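Local atomic coordinates of disulfide bond protein A (Staphylococcus aureus, PDB entry 3BCI), a protein that probably acts as a thiol-disulfide oxidoreductase of the thioredoxin family, helping to introduce disulfide bonds into other proteins through a redox-active pair of cysteines. Residues A[31-34]-A[35-39]. Sequence-based numbering, arbitrary orientation.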
ATOM      1  N   GLU A  31       5.879   9.819   0.824  1.00 24.97           N
ATOM      2  CA  GLU A  31       6.762  10.817   0.222  1.00 32.97           C
ATOM      3  C   GLU A  31       8.097  10.948   0.939  1.00 25.44           C
ATOM      4  O   GLU A  31       9.138  11.088   0.304  1.00 27.60           O
ATOM      5  CB  GLU A  31       6.086  12.192   0.218  1.00 32.72           C
ATOM      6  CG  GLU A  31       4.695  12.217  -0.375  1.00 38.61           C
ATOM      7  CD  GLU A  31       4.005  13.558  -0.178  1.00 35.27           C
ATOM      8  OE1 GLU A  31       4.077  14.100   0.944  1.00 35.04           O
ATOM      9  OE2 GLU A  31       3.385  14.061  -1.136  1.00 39.47           O
ATOM     10  N   LYS A  32       8.055  10.905   2.266  1.00 23.84           N
ATOM     11  CA  LYS A  32       9.253  11.058   3.085  1.00 30.91           C
ATOM     12  C   LYS A  32      10.104   9.809   3.290  1.00 30.45           C
ATOM     13  O   LYS A  32      11.333   9.887   3.346  1.00 28.45           O
ATOM     14  CB  LYS A  32       8.861  11.596   4.463  1.00 24.36           C
ATOM     15  CG  LYS A  32       8.244  12.988   4.449  1.00 32.39           C
ATOM     16  CD  LYS A  32       7.849  13.418   5.861  1.00 32.73           C
ATOM     17  CE  LYS A  32       7.393  14.872   5.897  1.00 31.88           C
ATOM     18  NZ  LYS A  32       7.068  15.300   7.284  1.00 35.67           N
ATOM     19  N   VAL A  33       9.450   8.661   3.401  1.00 25.44           N
ATOM     20  CA  VAL A  33      10.148   7.412   3.686  1.00 27.64           C
ATOM     21  C   VAL A  33      10.447   6.453   2.537  1.00 32.17           C
ATOM     22  O   VAL A  33      11.578   5.973   2.391  1.00 24.54           O
ATOM     23  CB  VAL A  33       9.365   6.625   4.766  1.00 25.20           C
ATOM     24  CG1 VAL A  33       9.997   5.264   4.996  1.00 25.38           C
ATOM     25  CG2 VAL A  33       9.313   7.430   6.060  1.00 24.81           C
ATOM     26  N   MET A  34       9.430   6.163   1.736  1.00 24.77           N
ATOM     27  CA  MET A  34       9.557   5.199   0.657  1.00 29.95           C
ATOM     28  C   MET A  34      10.688   5.340  -0.359  1.00 26.38           C
ATOM     29  O   MET A  34      11.304   4.342  -0.726  1.00 26.10           O
ATOM     30  CB  MET A  34       8.209   5.060  -0.055  1.00 23.67           C
ATOM     31  CG  MET A  34       7.121   4.485   0.864  1.00 29.76           C
ATOM     32  SD  MET A  34       7.636   2.951   1.724  1.00 31.56           S
ATOM     33  CE  MET A  34       7.640   1.818   0.398  1.00 27.08           C
ATOM     34  N   PRO A  35      10.988   6.562  -0.824  1.00 27.57           N
ATOM     35  CA  PRO A  35      12.078   6.669  -1.799  1.00 30.20           C
ATOM     36  C   PRO A  35      13.374   5.998  -1.336  1.00 32.78           C
ATOM     37  O   PRO A  35      13.967   5.207  -2.066  1.00 33.07           O
ATOM     38  CB  PRO A  35      12.227   8.179  -1.977  1.00 33.01           C
ATOM     39  CG  PRO A  35      10.820   8.658  -1.818  1.00 30.32           C
ATOM     40  CD  PRO A  35      10.352   7.874  -0.605  1.00 26.25           C
ATOM     41  N   LYS A  36      13.805   6.307  -0.117  1.00 29.22           N
ATOM     42  CA  LYS A  36      15.029   5.725   0.422  1.00 28.58           C
ATOM     43  C   LYS A  36      14.856   4.291   0.899  1.00 26.59           C
ATOM     44  O   LYS A  36      15.747   3.467   0.711  1.00 26.19           O
ATOM     45  CB  LYS A  36      15.556   6.565   1.585  1.00 30.46           C
ATOM     46  CG  LYS A  36      16.197   7.865   1.171  1.00 36.78           C
ATOM     47  CD  LYS A  36      16.662   8.632   2.393  1.00 45.16           C
ATOM     48  CE  LYS A  36      17.161  10.008   2.014  1.00 56.78           C
ATOM     49  NZ  LYS A  36      17.525  10.803   3.217  1.00 61.80           N
ATOM     50  N   LEU A  37      13.721   3.995   1.526  1.00 22.66           N
ATOM     51  CA  LEU A  37      13.473   2.643   2.020  1.00 26.50           C
ATOM     52  C   LEU A  37      13.472   1.677   0.838  1.00 22.89           C
ATOM     53  O   LEU A  37      14.026   0.583   0.906  1.00 22.52           O
ATOM     54  CB  LEU A  37      12.125   2.574   2.745  1.00 22.75           C
ATOM     55  CG  LEU A  37      11.846   1.261   3.481  1.00 26.02           C
ATOM     56  CD1 LEU A  37      12.883   1.084   4.593  1.00 27.65           C
ATOM     57  CD2 LEU A  37      10.432   1.277   4.063  1.00 20.31           C
ATOM     58  N   ARG A  38      12.852   2.106  -0.251  1.00 24.05           N
ATOM     59  CA  ARG A  38      12.763   1.304  -1.462  1.00 28.64           C
ATOM     60  C   ARG A  38      14.143   1.069  -2.077  1.00 26.80           C
ATOM     61  O   ARG A  38      14.506  -0.053  -2.419  1.00 23.12           O
ATOM     62  CB  ARG A  38      11.865   2.016  -2.470  1.00 28.67           C
ATOM     63  CG  ARG A  38      11.785   1.349  -3.810  1.00 40.74           C
ATOM     64  CD  ARG A  38      10.895   2.135  -4.754  1.00 26.40           C
ATOM     65  NE  ARG A  38      10.757   1.431  -6.017  1.00 32.66           N
ATOM     66  CZ  ARG A  38       9.939   1.796  -6.992  1.00 32.95           C
ATOM     67  NH1 ARG A  38       9.176   2.872  -6.849  1.00 26.84           N
ATOM     68  NH2 ARG A  38       9.883   1.076  -8.105  1.00 39.74           N
ATOM     69  N   LYS A  39      14.916   2.133  -2.208  1.00 28.97           N
ATOM     70  CA  LYS A  39      16.240   2.022  -2.801  1.00 34.38           C
ATOM     71  C   LYS A  39      17.225   1.210  -1.976  0.70 29.36           C
ATOM     72  O   LYS A  39      17.969   0.399  -2.515  1.00 34.24           O
ATOM     73  CB  LYS A  39      16.822   3.417  -3.042  1.00 37.96           C
ATOM     74  CG  LYS A  39      18.235   3.406  -3.609  1.00 57.75           C
ATOM     75  CD  LYS A  39      18.722   4.811  -3.922  1.00 66.26           C
ATOM     76  CE  LYS A  39      20.105   4.785  -4.552  1.00 71.46           C
ATOM     77  NZ  LYS A  39      20.524   6.137  -5.015  0.70 70.68           N
TER
HETATM   78  O   HOH W   1      13.008   8.695   1.476  1.00 27.62           O
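With CG anti to the backbone N (chi1 -172°) and chi2 at 63°, Leu37 sets CD2 against two side chains of the preceding helical turn, 4.1 Å from Val33 CG1 and 4.0 Å from Met34 SD. Val33 lies alongside and points the same way, whereas the Met34 chain, bent at chi2 and chi3, runs at a slant to the leucine. All three are buried, and Met34 also meets Leu80 of helix 79-88 while Val33 meets Tyr169 of helix 166-174.

Pro35 kinks the helix here. Its N has no hydrogen to give, and CD comes within 3.6 Å of Glu31 O, where an i to i+4 donor would otherwise stand. Lys36 N likewise has no direct bond to Lys32 O, 5.6 Å away; a water spans that gap, accepting from Lys36 N at 3.0 Å and donating to Lys32 O at 2.8 Å. Regular pairing then resumes: Leu37 N donates to Val33 O (3.0 Å) and Arg38 N to Met34 O (2.8 Å). The extended Arg38 chain carries its guanidinium to salt bridges with Asp43 and Asp81.

This helix carries Cys23 and Cys26, a CxxC pair known to form a disulfide in this protein, at its start, and forms the crossover of a thioredoxin-type beta-alpha-beta unit. The proline costs it two direct bonds, at Glu31 O and Lys32 O; water makes up for the second, while Val33, Met34 and Leu37 keep apolar contact across the kink.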